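Local coordinates for putative membrane protein mmpL11 (Mycobacterium tuberculosis, PDB 4Y0L) that probably takes part in moving lipids across the mycobacterial inner membrane as an RND-family transporter, of which this is a periplasmic domain, at residues A23-R26 with H27-Q31; R78-A82 with A83-V87. All coordinates share one frame; numbering follows the deposited sequence.

Overall arrangement
Contact 1 lies within helix 19-29 and contact 2 follows later in the chain, where helix 66-80 gives way to strand 84-87; their centres are about 12 Å apart. They meet through the two helices: Val79 CG1 packs 3.5 Å from Ala24 C, and Ile25 CD1 lies 3.9 Å from Ala80 CB. Both helices rest on one four-stranded antiparallel sheet, with 84-87 an outermost strand beside 2-7. The strand order 2-3-1-4 and the two successive strand-helix-strand units match a ferredoxin-like fold, consistent with periplasmic modules of RND proteins. The first helix is thus packed against the exit from the second.

Contact 1: A23-R26 with H27-Q31; sequences AAIR and HRIAQ
Peptide planes are the flat groups by which Ala23-Arg26 and His27-Gln31 meet, each carbonyl pointing its oxygen along the helix to an amide one turn later. In this i to i+4 pattern His27 N stands 3.0 Å from Ala23 O, and Arg28 N lies 3.1 Å from Ala24 O. Ile29 N then bonds to Ile25 O at 3.0 Å. Ala30 N completes the series on Arg26 O at 3.2 Å; Arg28 N also makes a weak bond to Ile25 O.

The other flat pair is the guanidinium of Arg28 and the amide of Gln31, within 27-31. Arg28 NH1 makes a short hydrogen bond of 2.6 Å to Gln31 OE1, coming from above the amide plane, 36° out of it, and the acceptor is in turn tilted out of the guanidinium plane. The bend of the arginine chain at chi2 (73°) helps turn the guanidinium toward Gln31.

On the buried side, Ile25 and Ile29 meet one turn apart. With Ile29 CG1 beside its own backbone N and CD1 extended from it, CD1 lies 3.8 Å from Ile25 CG2, and CG1 also lies 3.2 Å from Ile25 O. Leu52 of strand 49-55 touches both isoleucines, and strand 2-7 adds Val6 on Ile25 and Val4 on Ile29.

Chemically, this is an amphipathic turn of helix, with Ile25 and Ile29 facing the sheet, while the carbonyls of Ala23 to Arg26 are each taken by an amide four residues on. The two arginines tie it to different elements: extended Arg26 hydrogen-bonds Val38 O and Ala39 O of strand 37-43 through NH2 and NE, and Arg28 NH2 bonds to Gln75 of helix 66-80.

Contact 2: R78-A82 with A83-V87; sequences RVAGA and AQVDV
Ala80 to Ala83 form a type II' beta turn that turns the chain from helix into strand, closed by a weak hydrogen bond from Ala83 N to Ala80 O at 3.4 Å, with Gly81 at its second position the first residue to leave the helix and taking the positive phi (70°) that this turn type requires and glycine readily adopts.

Among the side chains, the methyl of Ala80 carries the contact. Its bond from the backbone is directed toward the strand, and CB comes up to Val85 CG2, whose own side chain faces back across the bend. Val85 has CG1 anti to its backbone N (chi1 174°), which sets CG2 beside that N and facing the helix end. The modelled separation of 3.3 Å between Ala80 CB and Val85 CG2 is shorter than usual for two methyl groups; the exact value is doubtful, but the two clearly meet. Ala83 adds a looser apolar contact, its CB 4.5 Å from Ala80 CB. Of the atoms before the bend, Ala80 O comes nearer to Ala83 CB, at 3.6 Å.

The helix ends at Ala80 and the strand starts at Gln84, leaving three linking residues between helix 66-80 and strand 84-87, at one edge of the sheet. Gln84 and Asp86 make backbone hydrogen bonds to Arg7 and Leu5 of strand 2-7, and Asp86 OD2 forms a salt bridge with Arg7 NH1. On the helix side Ala80 rests on Ile25 of helix 19-29, while Val85 packs on Val4 of the sheet, so the methyl pair lies where two helices and the sheet converge.

Contact 1: A23-R26 with H27-Q31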
loop_
_atom_site.group_PDB
_atom_site.type_symbol
_atom_site.label_atom_id
_atom_site.label_comp_id
_atom_site.label_asym_id
_atom_site.label_seq_id
_atom_site.Cartn_x
_atom_site.Cartn_y
_atom_site.Cartn_z
ATOM N N ALA A 23 1.250 -6.896 -3.387
ATOM C CA ALA A 23 0.013 -7.670 -3.473
ATOM C C ALA A 23 -0.546 -7.965 -2.084
ATOM O O ALA A 23 -1.761 -7.968 -1.883
ATOM C CB ALA A 23 0.253 -8.964 -4.233
ATOM N N ALA A 24 0.345 -8.206 -1.128
ATOM C CA ALA A 24 -0.063 -8.492 0.247
ATOM C C ALA A 24 -0.647 -7.248 0.906
ATOM O O ALA A 24 -1.662 -7.319 1.592
ATOM C CB ALA A 24 1.117 -9.015 1.057
ATOM N N ILE A 25 0.006 -6.109 0.697
ATOM C CA ILE A 25 -0.473 -4.840 1.236
ATOM C C ILE A 25 -1.825 -4.490 0.628
ATOM O O ILE A 25 -2.738 -4.058 1.327
ATOM C CB ILE A 25 0.535 -3.700 0.967
ATOM C CG1 ILE A 25 1.819 -3.942 1.759
ATOM C CG2 ILE A 25 -0.051 -2.344 1.355
ATOM C CD1 ILE A 25 3.006 -3.157 1.260
ATOM N N ARG A 26 -1.941 -4.683 -0.680
ATOM C CA ARG A 26 -3.173 -4.395 -1.400
ATOM C C ARG A 26 -4.338 -5.225 -0.858
ATOM O O ARG A 26 -5.442 -4.715 -0.666
ATOM C CB ARG A 26 -2.973 -4.663 -2.890
ATOM C CG ARG A 26 -4.198 -4.390 -3.742
ATOM C CD ARG A 26 -3.831 -4.277 -5.214
ATOM N NE ARG A 26 -4.990 -3.951 -6.047
ATOM C CZ ARG A 26 -5.633 -4.810 -6.836
ATOM N NH1 ARG A 26 -5.244 -6.076 -6.933
ATOM N NH2 ARG A 26 -6.675 -4.395 -7.545
ATOM N N HIS A 27 -4.074 -6.501 -0.602
ATOM C CA HIS A 27 -5.085 -7.423 -0.093
ATOM C C HIS A 27 -5.552 -7.054 1.314
ATOM O O HIS A 27 -6.723 -7.233 1.652
ATOM C CB HIS A 27 -4.531 -8.850 -0.106
ATOM C CG HIS A 27 -5.424 -9.856 0.551
ATOM N ND1 HIS A 27 -5.262 -10.248 1.863
ATOM C CD2 HIS A 27 -6.478 -10.558 0.076
ATOM C CE1 HIS A 27 -6.183 -11.145 2.168
ATOM N NE2 HIS A 27 -6.934 -11.350 1.101
ATOM N N ARG A 28 -4.639 -6.541 2.135
ATOM C CA ARG A 28 -4.983 -6.156 3.499
ATOM C C ARG A 28 -5.787 -4.857 3.512
ATOM O O ARG A 28 -6.660 -4.665 4.358
ATOM C CB ARG A 28 -3.720 -6.001 4.350
ATOM C CG ARG A 28 -3.985 -5.926 5.851
ATOM C CD ARG A 28 -4.372 -7.283 6.415
ATOM N NE ARG A 28 -4.649 -7.234 7.852
ATOM C CZ ARG A 28 -5.848 -7.402 8.413
ATOM N NH1 ARG A 28 -6.926 -7.646 7.676
ATOM N NH2 ARG A 28 -5.969 -7.332 9.731
ATOM N N ILE A 29 -5.484 -3.966 2.572
ATOM C CA ILE A 29 -6.226 -2.718 2.431
ATOM C C ILE A 29 -7.687 -3.007 2.102
ATOM O O ILE A 29 -8.590 -2.368 2.639
ATOM C CB ILE A 29 -5.612 -1.819 1.331
ATOM C CG1 ILE A 29 -4.262 -1.270 1.793
ATOM C CG2 ILE A 29 -6.541 -0.648 0.987
ATOM C CD1 ILE A 29 -3.429 -0.660 0.683
ATOM N N ALA A 30 -7.913 -3.976 1.221
ATOM C CA ALA A 30 -9.261 -4.326 0.791
ATOM C C ALA A 30 -10.094 -4.880 1.943
ATOM O O ALA A 30 -11.322 -4.911 1.869
ATOM C CB ALA A 30 -9.203 -5.332 -0.344
ATOM N N GLN A 31 -9.421 -5.317 3.004
ATOM C CA GLN A 31 -10.097 -5.850 4.183
ATOM C C GLN A 31 -10.442 -4.754 5.188
ATOM O O GLN A 31 -11.176 -4.993 6.147
ATOM C CB GLN A 31 -9.227 -6.912 4.854
ATOM C CG GLN A 31 -9.352 -8.293 4.231
ATOM C CD GLN A 31 -8.291 -9.258 4.728
ATOM O OE1 GLN A 31 -7.329 -8.858 5.386
ATOM N NE2 GLN A 31 -8.463 -10.537 4.417
#

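Contact 2: R78-A82 with A83-V87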
loop_
_atom_site.group_PDB
_atom_site.type_symbol
_atom_site.label_atom_id
_atom_site.label_comp_id
_atom_site.label_asym_id
_atom_site.label_seq_id
_atom_site.Cartn_x
_atom_site.Cartn_y
_atom_site.Cartn_z
ATOM N N ARG A 78 2.706 -4.608 9.608
ATOM C CA ARG A 78 2.979 -6.037 9.769
ATOM C C ARG A 78 3.205 -6.674 8.409
ATOM O O ARG A 78 4.108 -7.488 8.222
ATOM C CB ARG A 78 1.825 -6.774 10.455
ATOM C CG ARG A 78 1.093 -6.046 11.568
ATOM C CD ARG A 78 0.073 -7.002 12.176
ATOM N NE ARG A 78 -1.002 -6.340 12.909
ATOM C CZ ARG A 78 -0.850 -5.720 14.076
ATOM N NH1 ARG A 78 0.346 -5.646 14.644
ATOM N NH2 ARG A 78 -1.895 -5.161 14.668
ATOM N N VAL A 79 2.353 -6.285 7.468
ATOM C CA VAL A 79 2.298 -6.886 6.144
ATOM C C VAL A 79 3.439 -6.406 5.254
ATOM O O VAL A 79 3.901 -7.134 4.379
ATOM C CB VAL A 79 0.943 -6.561 5.467
ATOM C CG1 VAL A 79 0.871 -7.139 4.064
ATOM C CG2 VAL A 79 -0.205 -7.083 6.316
ATOM N N ALA A 80 3.895 -5.178 5.483
ATOM C CA ALA A 80 4.882 -4.556 4.608
ATOM C C ALA A 80 6.293 -5.061 4.896
ATOM O O ALA A 80 7.131 -5.127 3.997
ATOM C CB ALA A 80 4.823 -3.049 4.749
ATOM N N GLY A 81 6.552 -5.419 6.149
ATOM C CA GLY A 81 7.860 -5.916 6.537
ATOM C C GLY A 81 8.904 -4.818 6.512
ATOM O O GLY A 81 8.760 -3.802 7.189
ATOM N N ALA A 82 9.955 -5.020 5.723
ATOM C CA ALA A 82 11.063 -4.071 5.670
ATOM C C ALA A 82 10.706 -2.834 4.848
ATOM O O ALA A 82 11.321 -1.778 5.005
ATOM C CB ALA A 82 12.301 -4.741 5.100
ATOM N N ALA A 83 9.713 -2.962 3.976
ATOM C CA ALA A 83 9.288 -1.843 3.143
ATOM C C ALA A 83 8.636 -0.764 4.001
ATOM O O ALA A 83 8.032 -1.059 5.032
ATOM C CB ALA A 83 8.333 -2.312 2.059
ATOM N N GLN A 84 8.771 0.486 3.570
ATOM C CA GLN A 84 8.209 1.619 4.293
ATOM C C GLN A 84 6.799 1.915 3.792
ATOM O O GLN A 84 6.571 1.982 2.587
ATOM C CB GLN A 84 9.106 2.847 4.127
ATOM C CG GLN A 84 8.919 3.912 5.191
ATOM C CD GLN A 84 9.956 5.016 5.091
ATOM O OE1 GLN A 84 10.830 4.985 4.222
ATOM N NE2 GLN A 84 9.865 5.997 5.981
ATOM N N VAL A 85 5.861 2.082 4.721
ATOM C CA VAL A 85 4.472 2.377 4.377
ATOM C C VAL A 85 4.014 3.669 5.048
ATOM O O VAL A 85 4.394 3.961 6.180
ATOM C CB VAL A 85 3.529 1.222 4.792
ATOM C CG1 VAL A 85 2.062 1.599 4.577
ATOM C CG2 VAL A 85 3.857 -0.031 4.012
ATOM N N ASP A 86 3.194 4.433 4.334
ATOM C CA ASP A 86 2.614 5.660 4.862
ATOM C C ASP A 86 1.196 5.840 4.339
ATOM O O ASP A 86 0.949 5.702 3.142
ATOM C CB ASP A 86 3.468 6.872 4.487
ATOM C CG ASP A 86 4.782 6.915 5.240
ATOM O OD1 ASP A 86 4.812 7.493 6.348
ATOM O OD2 ASP A 86 5.784 6.374 4.726
ATOM N N VAL A 87 0.273 6.144 5.246
ATOM C CA VAL A 87 -1.118 6.389 4.887
ATOM C C VAL A 87 -1.407 7.890 4.894
ATOM O O VAL A 87 -1.106 8.585 5.863
ATOM C CB VAL A 87 -2.088 5.677 5.852
ATOM C CG1 VAL A 87 -3.529 5.859 5.392
ATOM C CG2 VAL A 87 -1.749 4.197 5.956
#